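Local structure of secreted effector protein SopD (Salmonella typhimurium, 5CPC) at residues Lys49-Ala52 / Leu53-His57; Leu165-Ser168 / Ile169-Arg173; Ala185-Glu188 / Met189-Ala193; Asp205-Ala209 / Asp210-Met214; Ser251-Leu254 / His255-Pro259. The protein alters host cell physiology as a Salmonella virulence effector, cooperating with SopB in membrane fission and macropinosome formation during invasion and contributing to replication in macrophages. All blocks are in the same frame, centred on the assembly; numbering follows the deposited sequence.

Interaction 1: residues Lys49-Ala52 / Leu53-His57; sequences KDHA and LEVLH
His51 and Val55 meet across one turn of the alpha-helix 49-60, whose first nine residues make up this contact. The backbone bonds come first: four successive i to i+4 hydrogen bonds run from Leu53 N to Lys49 O, Glu54 N to Asp50 O, Val55 N to His51 O and Leu56 N to Ala52 O. The last of these is the shortest, 2.7 Å between Leu56 N and Ala52 O, with an angle of 165° at the hydrogen.

Polar ends lead out of the turn. The extended chain of Lys49 carries NZ to Gln41 OE1, and Glu54, bent at its second torsion, forms a salt bridge through OE1 with Arg86 on helix 76-90. Charged residues suit these two places because their long chains can reach other parts of the fold.

Apolar contacts sort by face. Leu53, buried, packs on Trp37, Ile32 and Trp160, while the small Ala52 lets Trp37 and Phe44 come close to the helix. A branched, hydrophobic leucine fills the inner side well; its CB also rests 3.6 Å from Lys49 O. On the exposed side, the imidazole of His51 and the isopropyl group of Val55 approach at a slant. Val55 CG1 is anti to the backbone N (chi1 -179°), which leaves CG2 turned back toward the preceding turn, where it lies 4.0 Å from His51 CD2 and 3.5 Å from His51 O.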
loop_
_atom_site.group_PDB
_atom_site.type_symbol
_atom_site.label_atom_id
_atom_site.label_comp_id
_atom_site.label_asym_id
_atom_site.label_seq_id
_atom_site.Cartn_x
_atom_site.Cartn_y
_atom_site.Cartn_z
ATOM N N LYS A 49 -17.812 -19.353 15.840
ATOM C CA LYS A 49 -16.771 -19.681 14.838
ATOM C C LYS A 49 -15.691 -18.666 14.789
ATOM O O LYS A 49 -14.524 -19.032 14.752
ATOM C CB LYS A 49 -17.366 -20.007 13.451
ATOM C CG LYS A 49 -18.024 -21.394 13.431
ATOM C CD LYS A 49 -18.522 -21.796 11.981
ATOM C CE LYS A 49 -19.402 -23.055 12.020
ATOM N NZ LYS A 49 -19.667 -23.443 10.586
ATOM N N ASP A 50 -16.038 -17.384 14.893
ATOM C CA ASP A 50 -14.979 -16.329 14.919
ATOM C C ASP A 50 -14.095 -16.357 16.152
ATOM O O ASP A 50 -12.874 -16.150 16.092
ATOM C CB ASP A 50 -15.540 -14.885 14.692
ATOM C CG ASP A 50 -16.125 -14.699 13.317
ATOM O OD1 ASP A 50 -15.565 -15.280 12.344
ATOM O OD2 ASP A 50 -17.168 -14.004 13.200
ATOM N N HIS A 51 -14.711 -16.543 17.305
ATOM C CA HIS A 51 -13.942 -16.779 18.497
ATOM C C HIS A 51 -13.062 -18.070 18.278
ATOM O O HIS A 51 -11.892 -18.044 18.498
ATOM C CB HIS A 51 -14.873 -16.952 19.715
ATOM C CG HIS A 51 -14.152 -16.916 21.042
ATOM N ND1 HIS A 51 -14.813 -16.946 22.263
ATOM C CD2 HIS A 51 -12.832 -16.800 21.333
ATOM C CE1 HIS A 51 -13.918 -16.913 23.240
ATOM N NE2 HIS A 51 -12.713 -16.787 22.701
ATOM N N ALA A 52 -13.611 -19.174 17.833
ATOM C CA ALA A 52 -12.778 -20.364 17.744
ATOM C C ALA A 52 -11.607 -20.165 16.757
ATOM O O ALA A 52 -10.513 -20.691 17.007
ATOM C CB ALA A 52 -13.605 -21.538 17.350
ATOM N N LEU A 53 -11.813 -19.369 15.681
ATOM C CA LEU A 53 -10.744 -19.047 14.697
ATOM C C LEU A 53 -9.616 -18.244 15.263
ATOM O O LEU A 53 -8.444 -18.509 14.971
ATOM C CB LEU A 53 -11.292 -18.261 13.489
ATOM C CG LEU A 53 -11.649 -19.074 12.264
ATOM C CD1 LEU A 53 -12.498 -18.193 11.275
ATOM C CD2 LEU A 53 -10.400 -19.716 11.549
ATOM N N GLU A 54 -9.969 -17.244 16.089
ATOM C CA GLU A 54 -8.968 -16.461 16.760
ATOM C C GLU A 54 -8.115 -17.402 17.629
ATOM O O GLU A 54 -6.871 -17.301 17.695
ATOM C CB GLU A 54 -9.690 -15.405 17.625
ATOM C CG GLU A 54 -8.775 -14.367 18.207
ATOM C CD GLU A 54 -8.297 -13.391 17.093
ATOM O OE1 GLU A 54 -7.101 -12.965 17.097
ATOM O OE2 GLU A 54 -9.141 -13.079 16.218
ATOM N N VAL A 55 -8.771 -18.349 18.308
ATOM C CA VAL A 55 -8.034 -19.281 19.103
ATOM C C VAL A 55 -7.179 -20.190 18.205
ATOM O O VAL A 55 -6.014 -20.435 18.499
ATOM C CB VAL A 55 -8.957 -20.157 20.032
ATOM C CG1 VAL A 55 -8.079 -21.087 20.826
ATOM C CG2 VAL A 55 -9.752 -19.259 21.039
ATOM N N LEU A 56 -7.791 -20.750 17.169
ATOM C CA LEU A 56 -7.043 -21.609 16.225
ATOM C C LEU A 56 -5.824 -20.877 15.652
ATOM O O LEU A 56 -4.710 -21.422 15.620
ATOM C CB LEU A 56 -7.942 -22.068 15.105
ATOM C CG LEU A 56 -7.339 -22.996 14.068
ATOM C CD1 LEU A 56 -7.062 -24.426 14.664
ATOM C CD2 LEU A 56 -8.255 -23.037 12.829
ATOM N N HIS A 57 -6.045 -19.621 15.253
ATOM C CA HIS A 57 -4.948 -18.741 14.841
ATOM C C HIS A 57 -3.850 -18.676 15.884
ATOM O O HIS A 57 -2.690 -18.873 15.558
ATOM C CB HIS A 57 -5.420 -17.318 14.534
ATOM C CG HIS A 57 -4.283 -16.367 14.390
ATOM N ND1 HIS A 57 -3.998 -15.393 15.328
ATOM C CD2 HIS A 57 -3.322 -16.274 13.432
ATOM C CE1 HIS A 57 -2.911 -14.740 14.953
ATOM N NE2 HIS A 57 -2.480 -15.262 13.814
#

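Interaction 2: residues Leu165-Ser168 / Ile169-Arg173; sequences LQES and ISTLR
A serine at the N-cap position starts helix 169-177 immediately after helix 163-167 ends, and Ser168 with Thr171 is the pair that marks the junction. Ser168 leaves helical geometry with an extended backbone, which separates the two helices. Its OG and Thr171 OG1 are hydrogen-bonded at 3.1 Å, and either hydroxyl could be the donor. The torsion of Ser168 (chi1 66°) sets OG between its own backbone N and carbonyl carbon, facing the first turn, where it also lies 3.2 Å from Thr171 N. Serine suits the place because its short side chain can fold back over the start of the helix.

The carbonyl of the same residue is held more loosely: Leu172 N and Thr171 N both give Ser168 O weak bonds, the former 3.4 Å long but nearly straight at 172°. Glu167 crosses Thr171 at about a right angle, its CG 3.4 Å from OG1 of the threonine.

Away from the hydroxyls, Leu165 CD1 touches Leu172 CD2 at 3.8 Å and rests 4.0 Å from Ile169 CA. The two leucines thus meet across the junction: Leu165 continues onto Pro259 and Phe260, whereas Leu172 packs against Lys157 and Met158 of helix 141-160. The arrangement is that of two consecutive helices, 163-167 and 169-177, joined at a single residue, Ser168, which stands at the N-cap position of the second.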
loop_
_atom_site.group_PDB
_atom_site.type_symbol
_atom_site.label_atom_id
_atom_site.label_comp_id
_atom_site.label_asym_id
_atom_site.label_seq_id
_atom_site.Cartn_x
_atom_site.Cartn_y
_atom_site.Cartn_z
ATOM N N LEU A 165 1.175 -16.946 1.183
ATOM C CA LEU A 165 2.616 -16.636 1.131
ATOM C C LEU A 165 3.495 -17.895 1.201
ATOM O O LEU A 165 4.708 -17.850 0.920
ATOM C CB LEU A 165 2.992 -15.684 2.272
ATOM C CG LEU A 165 4.464 -15.402 2.604
ATOM C CD1 LEU A 165 4.962 -14.181 1.879
ATOM C CD2 LEU A 165 4.678 -15.234 4.108
ATOM N N GLN A 166 2.878 -18.989 1.664
ATOM C CA GLN A 166 3.505 -20.282 1.700
ATOM C C GLN A 166 3.964 -20.675 0.304
ATOM O O GLN A 166 5.035 -21.194 0.151
ATOM C CB GLN A 166 2.512 -21.286 2.242
ATOM C CG GLN A 166 3.072 -22.171 3.346
ATOM C CD GLN A 166 2.051 -23.184 3.835
ATOM O OE1 GLN A 166 1.577 -24.076 3.066
ATOM N NE2 GLN A 166 1.701 -23.064 5.136
ATOM N N GLU A 167 3.139 -20.414 -0.697
ATOM C CA GLU A 167 3.548 -20.318 -2.110
ATOM C C GLU A 167 4.723 -19.333 -2.445
ATOM O O GLU A 167 5.867 -19.755 -2.703
ATOM C CB GLU A 167 2.325 -19.907 -2.929
ATOM C CG GLU A 167 2.512 -20.028 -4.426
ATOM C CD GLU A 167 1.213 -20.348 -5.117
ATOM O OE1 GLU A 167 1.254 -20.689 -6.315
ATOM O OE2 GLU A 167 0.156 -20.293 -4.447
ATOM N N SER A 168 4.436 -18.031 -2.466
ATOM C CA SER A 168 5.450 -17.008 -2.795
ATOM C C SER A 168 4.980 -15.615 -2.335
ATOM O O SER A 168 3.798 -15.447 -2.074
ATOM C CB SER A 168 5.630 -16.980 -4.301
ATOM O OG SER A 168 4.432 -16.519 -4.893
ATOM N N ILE A 169 5.867 -14.615 -2.307
ATOM C CA ILE A 169 5.446 -13.228 -2.004
ATOM C C ILE A 169 4.451 -12.699 -3.016
ATOM O O ILE A 169 3.498 -11.997 -2.643
ATOM C CB ILE A 169 6.632 -12.202 -1.901
ATOM C CG1 ILE A 169 7.882 -12.868 -1.302
ATOM C CG2 ILE A 169 6.209 -10.974 -1.041
ATOM C CD1 ILE A 169 8.933 -11.934 -0.576
ATOM N N SER A 170 4.682 -13.029 -4.296
ATOM C CA SER A 170 3.875 -12.514 -5.378
ATOM C C SER A 170 2.453 -12.985 -5.205
ATOM O O SER A 170 1.534 -12.256 -5.566
ATOM C CB SER A 170 4.396 -12.951 -6.794
ATOM O OG SER A 170 5.689 -13.537 -6.707
ATOM N N THR A 171 2.259 -14.209 -4.696
ATOM C CA THR A 171 0.884 -14.736 -4.479
ATOM C C THR A 171 0.164 -14.015 -3.358
ATOM O O THR A 171 -0.999 -13.675 -3.512
ATOM C CB THR A 171 0.817 -16.256 -4.242
ATOM O OG1 THR A 171 1.413 -16.934 -5.352
ATOM C CG2 THR A 171 -0.626 -16.712 -4.130
ATOM N N LEU A 172 0.859 -13.768 -2.245
ATOM C CA LEU A 172 0.363 -12.825 -1.206
ATOM C C LEU A 172 0.033 -11.450 -1.801
ATOM O O LEU A 172 -1.068 -10.935 -1.629
ATOM C CB LEU A 172 1.442 -12.629 -0.128
ATOM C CG LEU A 172 1.071 -11.637 0.980
ATOM C CD1 LEU A 172 -0.323 -11.894 1.497
ATOM C CD2 LEU A 172 2.094 -11.677 2.092
ATOM N N ARG A 173 1.015 -10.851 -2.476
ATOM C CA ARG A 173 0.896 -9.490 -3.006
ATOM C C ARG A 173 -0.271 -9.283 -4.000
ATOM O O ARG A 173 -0.986 -8.277 -3.912
ATOM C CB ARG A 173 2.251 -9.093 -3.593
ATOM C CG ARG A 173 2.316 -7.791 -4.438
ATOM C CD ARG A 173 3.795 -7.468 -4.722
ATOM N NE ARG A 173 4.565 -7.320 -3.467
ATOM C CZ ARG A 173 5.789 -7.803 -3.295
ATOM N NH1 ARG A 173 6.388 -8.497 -4.244
ATOM N NH2 ARG A 173 6.413 -7.624 -2.154
#

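Interaction 3: residues Ala185-Glu188 / Met189-Ala193; sequences AVYE and MMRPA
Arg191 and Tyr187 run alongside each other in the same direction where helix 180-190 runs out. The arginine is the first residue to leave helical geometry, yet its N still bonds to Tyr187 O at 2.8 Å, bent to 142° at the hydrogen. Its CB stands 4.1 Å from the same Tyr187 O. From there the chain is straight through CG and CD to NE, both middle torsions being close to 180°, and this carries it along the phenol: CD comes 4.2 Å from Tyr187 CE2, obliquely to the ring. NE bonds to Ile232 O on strand 232-237. At the tip, NH1 forms a salt bridge with Glu194 OE2 and a hydrogen bond with Asn313 O; it lies 4.1 Å from Tyr187 OH, which instead bonds to Leu315 N. The guanidinium and ring planes stand 87° apart, so the two groups are neighbours without stacking. A long, multiply donating arginine suits a place where several acceptors converge.

The preceding turn is ordinary helix, with Met189 N on Ala185 O and Met190 N on Val186 O. Flexible Met190 bends at its outer torsions, and its CG sits 3.3 Å from Val186 O. Pro192, which has no N-H to give, fits after the last helical bond; its CB rests 3.4 Å from Glu188 O.

The phenol therefore flanks the aliphatic part of Arg191, while the guanidinium nitrogens and Tyr187 OH go to separate partners. Chemically, this fastens the helix end to strand 232-237 and the C-terminal segment, and the Glu194 carboxylate probably offsets much of the charge on a buried guanidinium.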
loop_
_atom_site.group_PDB
_atom_site.type_symbol
_atom_site.label_atom_id
_atom_site.label_comp_id
_atom_site.label_asym_id
_atom_site.label_seq_id
_atom_site.Cartn_x
_atom_site.Cartn_y
_atom_site.Cartn_z
ATOM N N ALA A 185 -9.459 2.483 -2.674
ATOM C CA ALA A 185 -8.857 3.506 -1.809
ATOM C C ALA A 185 -7.624 4.170 -2.442
ATOM O O ALA A 185 -7.488 5.359 -2.381
ATOM C CB ALA A 185 -8.468 2.944 -0.515
ATOM N N VAL A 186 -6.723 3.392 -3.007
ATOM C CA VAL A 186 -5.594 3.981 -3.695
ATOM C C VAL A 186 -6.039 4.986 -4.816
ATOM O O VAL A 186 -5.585 6.109 -4.810
ATOM C CB VAL A 186 -4.650 2.907 -4.191
ATOM C CG1 VAL A 186 -3.510 3.515 -4.983
ATOM C CG2 VAL A 186 -4.148 2.068 -2.963
ATOM N N TYR A 187 -6.926 4.583 -5.741
ATOM C CA TYR A 187 -7.456 5.509 -6.807
ATOM C C TYR A 187 -8.193 6.739 -6.248
ATOM O O TYR A 187 -8.022 7.879 -6.713
ATOM C CB TYR A 187 -8.256 4.731 -7.891
ATOM C CG TYR A 187 -7.332 4.078 -8.928
ATOM C CD1 TYR A 187 -6.617 2.926 -8.626
ATOM C CD2 TYR A 187 -7.093 4.697 -10.165
ATOM C CE1 TYR A 187 -5.719 2.366 -9.520
ATOM C CE2 TYR A 187 -6.217 4.102 -11.120
ATOM C CZ TYR A 187 -5.525 2.959 -10.773
ATOM O OH TYR A 187 -4.645 2.389 -11.665
ATOM N N GLU A 188 -8.951 6.548 -5.175
ATOM C CA GLU A 188 -9.743 7.655 -4.617
ATOM C C GLU A 188 -8.840 8.774 -4.069
ATOM O O GLU A 188 -9.123 9.989 -4.161
ATOM C CB GLU A 188 -10.609 7.089 -3.454
ATOM C CG GLU A 188 -12.052 7.616 -3.421
ATOM C CD GLU A 188 -12.990 6.730 -2.549
ATOM O OE1 GLU A 188 -13.135 7.053 -1.352
ATOM O OE2 GLU A 188 -13.556 5.719 -3.054
ATOM N N MET A 189 -7.771 8.358 -3.402
ATOM C CA MET A 189 -6.825 9.349 -2.927
ATOM C C MET A 189 -5.984 9.960 -4.107
ATOM O O MET A 189 -5.796 11.129 -4.126
ATOM C CB MET A 189 -5.863 8.692 -1.951
ATOM C CG MET A 189 -4.958 9.739 -1.281
ATOM S SD MET A 189 -3.800 9.127 -0.016
ATOM C CE MET A 189 -2.581 8.540 -1.211
ATOM N N MET A 190 -5.404 9.129 -5.012
ATOM C CA MET A 190 -4.409 9.694 -5.989
ATOM C C MET A 190 -4.950 10.156 -7.300
ATOM O O MET A 190 -4.402 11.080 -7.867
ATOM C CB MET A 190 -3.442 8.639 -6.343
ATOM C CG MET A 190 -3.015 8.094 -5.104
ATOM S SD MET A 190 -1.475 8.680 -4.611
ATOM C CE MET A 190 -0.961 7.062 -5.218
ATOM N N ARG A 191 -5.979 9.470 -7.824
ATOM C CA ARG A 191 -6.582 9.844 -9.115
ATOM C C ARG A 191 -8.078 9.800 -8.924
ATOM O O ARG A 191 -8.728 8.887 -9.443
ATOM C CB ARG A 191 -6.141 8.847 -10.220
ATOM C CG ARG A 191 -4.578 8.700 -10.370
ATOM C CD ARG A 191 -4.248 7.742 -11.490
ATOM N NE ARG A 191 -2.811 7.695 -11.703
ATOM C CZ ARG A 191 -2.234 6.788 -12.473
ATOM N NH1 ARG A 191 -2.958 5.861 -13.096
ATOM N NH2 ARG A 191 -0.924 6.823 -12.634
ATOM N N PRO A 192 -8.632 10.752 -8.118
ATOM C CA PRO A 192 -10.034 10.518 -7.681
ATOM C C PRO A 192 -10.969 10.422 -8.893
ATOM O O PRO A 192 -11.939 9.651 -8.842
ATOM C CB PRO A 192 -10.374 11.748 -6.787
ATOM C CG PRO A 192 -9.235 12.749 -7.016
ATOM C CD PRO A 192 -8.017 11.883 -7.401
ATOM N N ALA A 193 -10.658 11.123 -9.989
ATOM C CA ALA A 193 -11.582 11.088 -11.097
ATOM C C ALA A 193 -11.344 9.941 -12.086
ATOM O O ALA A 193 -12.062 9.809 -13.068
ATOM C CB ALA A 193 -11.727 12.490 -11.804
#

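Interaction 4: residues Asp205-Ala209 / Asp210-Met214; sequences DSLTA and DEKSM
The backbone passes from an extended approach at Leu207 and Thr208 into helix 209-215, where Lys212 N bonds to Thr208 O and Ser213 N to Ala209 O. Side chains reinforce this entry in both directions. Thr208 OG1 accepts from Glu211 N at 3.2 Å in a nearly straight bond (172°), and Glu211 OE1 accepts in return from Thr208 N, also at 3.2 Å. That donor meets OE1 on its anti side, 25° out of the carboxylate plane. The threonine is suited to its role by its torsion (chi1 66°), which lays OG1 back over the first turn; glutamate, three residues on, is long enough to reach the N-H before the helix. The other oxygen, Glu211 OE2, forms a salt bridge with Lys294 of helix 285-298, a second tie on the same carboxylate.

Asp205 does two jobs with its two oxygens. OD1 takes the N-H of Leu207 at 2.8 Å, closing an Asx turn, and OD2 uses its syn lone pair for a salt bridge to Lys212 NZ, again 2.8 Å. Lysine reaches that far because its chain is fully extended, and on the way CG passes 3.8 Å from Leu207 CB. Beneath, the buried Leu207 packs on Ile291, Leu295 and Phe223, so the hydrophobic residue faces inward while the charged ones line the surface. A water lies between Ala209 O and Ser213 OG.

Reciprocal bonding between Thr208 and Glu211 is the capping box, here preceded by an Asx turn, a classic way of starting an alpha-helix.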
loop_
_atom_site.group_PDB
_atom_site.type_symbol
_atom_site.label_atom_id
_atom_site.label_comp_id
_atom_site.label_asym_id
_atom_site.label_seq_id
_atom_site.Cartn_x
_atom_site.Cartn_y
_atom_site.Cartn_z
ATOM N N ASP A 205 3.869 10.329 -28.664
ATOM C CA ASP A 205 5.027 10.959 -28.110
ATOM C C ASP A 205 5.215 12.397 -28.613
ATOM O O ASP A 205 5.692 12.595 -29.675
ATOM C CB ASP A 205 6.238 10.080 -28.410
ATOM C CG ASP A 205 7.541 10.644 -27.813
ATOM O OD1 ASP A 205 7.570 11.726 -27.119
ATOM O OD2 ASP A 205 8.539 9.955 -28.067
ATOM N N SER A 206 4.893 13.393 -27.797
ATOM C CA SER A 206 5.172 14.740 -28.133
ATOM C C SER A 206 6.340 15.334 -27.302
ATOM O O SER A 206 6.408 16.538 -27.188
ATOM C CB SER A 206 3.919 15.567 -27.836
ATOM O OG SER A 206 3.716 15.563 -26.449
ATOM N N LEU A 207 7.192 14.496 -26.683
ATOM C CA LEU A 207 8.188 14.979 -25.710
ATOM C C LEU A 207 9.505 15.178 -26.448
ATOM O O LEU A 207 9.848 14.395 -27.307
ATOM C CB LEU A 207 8.442 13.940 -24.606
ATOM C CG LEU A 207 7.221 13.630 -23.711
ATOM C CD1 LEU A 207 7.631 12.746 -22.530
ATOM C CD2 LEU A 207 6.610 15.044 -23.187
ATOM N N THR A 208 10.213 16.228 -26.104
ATOM C CA THR A 208 11.509 16.488 -26.699
ATOM C C THR A 208 12.509 15.636 -25.909
ATOM O O THR A 208 12.168 15.120 -24.837
ATOM C CB THR A 208 11.889 17.944 -26.532
ATOM O OG1 THR A 208 12.056 18.156 -25.149
ATOM C CG2 THR A 208 10.797 18.966 -27.093
ATOM N N ALA A 209 13.729 15.507 -26.423
ATOM C CA ALA A 209 14.742 14.714 -25.723
ATOM C C ALA A 209 14.994 15.328 -24.300
ATOM O O ALA A 209 15.133 14.564 -23.341
ATOM C CB ALA A 209 16.068 14.652 -26.545
ATOM N N ASP A 210 15.014 16.674 -24.177
ATOM C CA ASP A 210 15.177 17.339 -22.830
ATOM C C ASP A 210 14.058 16.930 -21.809
ATOM O O ASP A 210 14.336 16.625 -20.636
ATOM C CB ASP A 210 15.285 18.893 -22.964
ATOM C CG ASP A 210 16.631 19.332 -23.655
ATOM O OD1 ASP A 210 17.630 18.571 -23.632
ATOM O OD2 ASP A 210 16.685 20.408 -24.263
ATOM N N GLU A 211 12.796 16.961 -22.274
ATOM C CA GLU A 211 11.623 16.537 -21.447
ATOM C C GLU A 211 11.701 15.089 -20.962
ATOM O O GLU A 211 11.422 14.790 -19.789
ATOM C CB GLU A 211 10.323 16.822 -22.230
ATOM C CG GLU A 211 10.201 18.369 -22.408
ATOM C CD GLU A 211 8.975 18.789 -23.154
ATOM O OE1 GLU A 211 8.547 18.095 -24.081
ATOM O OE2 GLU A 211 8.442 19.856 -22.821
ATOM N N LYS A 212 12.099 14.185 -21.841
ATOM C CA LYS A 212 12.239 12.827 -21.424
ATOM C C LYS A 212 13.335 12.680 -20.395
ATOM O O LYS A 212 13.173 11.901 -19.432
ATOM C CB LYS A 212 12.501 11.933 -22.615
ATOM C CG LYS A 212 11.388 11.843 -23.607
ATOM C CD LYS A 212 11.805 10.910 -24.784
ATOM C CE LYS A 212 10.753 11.018 -25.898
ATOM N NZ LYS A 212 11.121 10.227 -27.074
ATOM N N SER A 213 14.451 13.392 -20.581
ATOM C CA SER A 213 15.456 13.468 -19.513
ATOM C C SER A 213 14.928 14.014 -18.180
ATOM O O SER A 213 15.220 13.463 -17.157
ATOM C CB SER A 213 16.640 14.355 -19.921
ATOM O OG SER A 213 17.466 13.675 -20.844
ATOM N N MET A 214 14.229 15.141 -18.219
ATOM C CA MET A 214 13.616 15.712 -17.008
ATOM C C MET A 214 12.712 14.672 -16.302
ATOM O O MET A 214 12.704 14.632 -15.066
ATOM C CB MET A 214 12.806 16.971 -17.371
ATOM C CG MET A 214 12.290 17.789 -16.166
ATOM S SD MET A 214 13.498 18.092 -14.857
ATOM C CE MET A 214 14.344 19.530 -15.549
HETATM O O HOH W 1 16.203 12.316 -23.466
#

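Interaction 5: residues Ser251-Leu254 / His255-Pro259; sequences SYLL and HSYSP
Tyr257 lies against Tyr252 and Leu253 toward the C-terminal end of helix 248-256, a buried site. Its CA sits over a face of the Tyr252 ring, 4.0 Å from the centroid, in a CH-pi contact. Leu253 CD1 makes a second one over a face of the Tyr257 ring, 4.2 Å from that centroid and 26° off the normal; leucine and tyrosine run side by side here. The two tyrosines cross at a slant, with Tyr252 OH 3.7 Å from Tyr257 CD1. Separately, Leu254 CB lies over one face of the imidazole of the next residue, His255, 3.8 Å from its centroid.

Backbone bonds set these groups in place. His255 N donates to Ser251 O, and Tyr252 O receives both Ser256 N and, more weakly, Tyr257 N, each at 2.8 Å. The weak i+5 bond to Tyr257 fits the wider pi-type turn at 252-254.

Further out, the buried Tyr252 bonds through OH to Leu128 O, and His255 NE2 bonds to Leu315 O; tyrosine and histidine can each give a hydrogen to a backbone carbonyl. Leu253, purely apolar, fits against Ile150, Cys151 and Ile154 of helix 141-160, and Tyr257 against Ile78. Ser258 O, just beyond, accepts from Asn267 and Asn129. A carbonyl taking both i+4 and i+5 donors, as Tyr252 O does, is typical of a pi-type turn.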
loop_
_atom_site.group_PDB
_atom_site.type_symbol
_atom_site.label_atom_id
_atom_site.label_comp_id
_atom_site.label_asym_id
_atom_site.label_seq_id
_atom_site.Cartn_x
_atom_site.Cartn_y
_atom_site.Cartn_z
ATOM N N SER A 251 3.944 3.061 -1.944
ATOM C CA SER A 251 4.438 2.194 -3.013
ATOM C C SER A 251 5.314 1.000 -2.540
ATOM O O SER A 251 5.261 -0.110 -3.122
ATOM C CB SER A 251 4.989 3.016 -4.211
ATOM O OG SER A 251 6.226 3.566 -4.001
ATOM N N TYR A 252 6.104 1.186 -1.477
ATOM C CA TYR A 252 6.934 0.115 -0.966
ATOM C C TYR A 252 6.055 -1.001 -0.455
ATOM O O TYR A 252 6.283 -2.183 -0.765
ATOM C CB TYR A 252 7.825 0.591 0.215
ATOM C CG TYR A 252 8.328 -0.543 1.082
ATOM C CD1 TYR A 252 9.356 -1.381 0.633
ATOM C CD2 TYR A 252 7.731 -0.835 2.319
ATOM C CE1 TYR A 252 9.799 -2.459 1.390
ATOM C CE2 TYR A 252 8.178 -1.933 3.094
ATOM C CZ TYR A 252 9.218 -2.736 2.601
ATOM O OH TYR A 252 9.692 -3.801 3.328
ATOM N N LEU A 253 5.088 -0.622 0.375
ATOM C CA LEU A 253 4.249 -1.616 0.998
ATOM C C LEU A 253 3.365 -2.364 -0.006
ATOM O O LEU A 253 3.148 -3.599 0.162
ATOM C CB LEU A 253 3.453 -1.020 2.161
ATOM C CG LEU A 253 2.736 -1.883 3.174
ATOM C CD1 LEU A 253 3.688 -2.629 4.125
ATOM C CD2 LEU A 253 1.836 -0.983 3.934
ATOM N N LEU A 254 2.879 -1.664 -1.046
ATOM C CA LEU A 254 2.153 -2.337 -2.145
ATOM C C LEU A 254 2.991 -3.259 -2.966
ATOM O O LEU A 254 2.558 -4.354 -3.242
ATOM C CB LEU A 254 1.482 -1.354 -3.095
ATOM C CG LEU A 254 0.320 -0.611 -2.451
ATOM C CD1 LEU A 254 -0.065 0.619 -3.316
ATOM C CD2 LEU A 254 -0.890 -1.612 -2.245
ATOM N N HIS A 255 4.185 -2.842 -3.394
ATOM C CA HIS A 255 4.887 -3.560 -4.488
ATOM C C HIS A 255 6.231 -4.132 -4.167
ATOM O O HIS A 255 6.734 -4.954 -4.912
ATOM C CB HIS A 255 5.037 -2.660 -5.763
ATOM C CG HIS A 255 3.744 -2.076 -6.240
ATOM N ND1 HIS A 255 2.789 -2.819 -6.900
ATOM C CD2 HIS A 255 3.254 -0.813 -6.172
ATOM C CE1 HIS A 255 1.751 -2.044 -7.188
ATOM N NE2 HIS A 255 2.007 -0.824 -6.753
ATOM N N SER A 256 6.842 -3.678 -3.086
ATOM C CA SER A 256 8.185 -4.171 -2.717
ATOM C C SER A 256 8.342 -4.909 -1.360
ATOM O O SER A 256 9.338 -5.603 -1.125
ATOM C CB SER A 256 9.187 -3.039 -2.857
ATOM O OG SER A 256 9.171 -2.671 -4.205
ATOM N N TYR A 257 7.344 -4.777 -0.502
ATOM C CA TYR A 257 7.415 -5.307 0.858
ATOM C C TYR A 257 7.664 -6.810 0.870
ATOM O O TYR A 257 6.927 -7.530 0.230
ATOM C CB TYR A 257 6.077 -5.005 1.552
ATOM C CG TYR A 257 5.809 -5.748 2.843
ATOM C CD1 TYR A 257 6.449 -5.374 4.045
ATOM C CD2 TYR A 257 4.888 -6.792 2.881
ATOM C CE1 TYR A 257 6.192 -6.041 5.230
ATOM C CE2 TYR A 257 4.647 -7.497 4.061
ATOM C CZ TYR A 257 5.296 -7.101 5.228
ATOM O OH TYR A 257 5.010 -7.747 6.383
ATOM N N SER A 258 8.692 -7.261 1.591
ATOM C CA SER A 258 8.802 -8.681 1.993
ATOM C C SER A 258 8.728 -8.841 3.522
ATOM O O SER A 258 9.507 -8.194 4.253
ATOM C CB SER A 258 10.107 -9.294 1.509
ATOM O OG SER A 258 10.593 -10.248 2.453
ATOM N N PRO A 259 7.820 -9.721 3.998
ATOM C CA PRO A 259 7.636 -9.974 5.418
ATOM C C PRO A 259 8.754 -10.798 6.011
ATOM O O PRO A 259 8.883 -10.859 7.254
ATOM C CB PRO A 259 6.338 -10.783 5.455
ATOM C CG PRO A 259 6.378 -11.562 4.182
ATOM C CD PRO A 259 6.880 -10.522 3.193
#

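Overall arrangement
Interaction 5 is the most central of the five, about 7 Å from the centre of the chain, whereas interactions 1 and 4 lie near its extremities, their centres about 57 Å apart on opposite sides. Only interactions 2 and 5 touch: Ile169 CD1 packs on Ser258 CB at 3.6 Å, and Arg173 lies against the backbone of 255-257. Interaction 3 approaches interaction 5 to about 4 Å between nearest atoms, and both bond to Leu315, through Tyr187 and His255, so the C-terminal segment links them. Helix 141-160 is a shared support, contacted by interactions 1, 2, 3 and 5. Interaction 4 instead packs on helix 285-298.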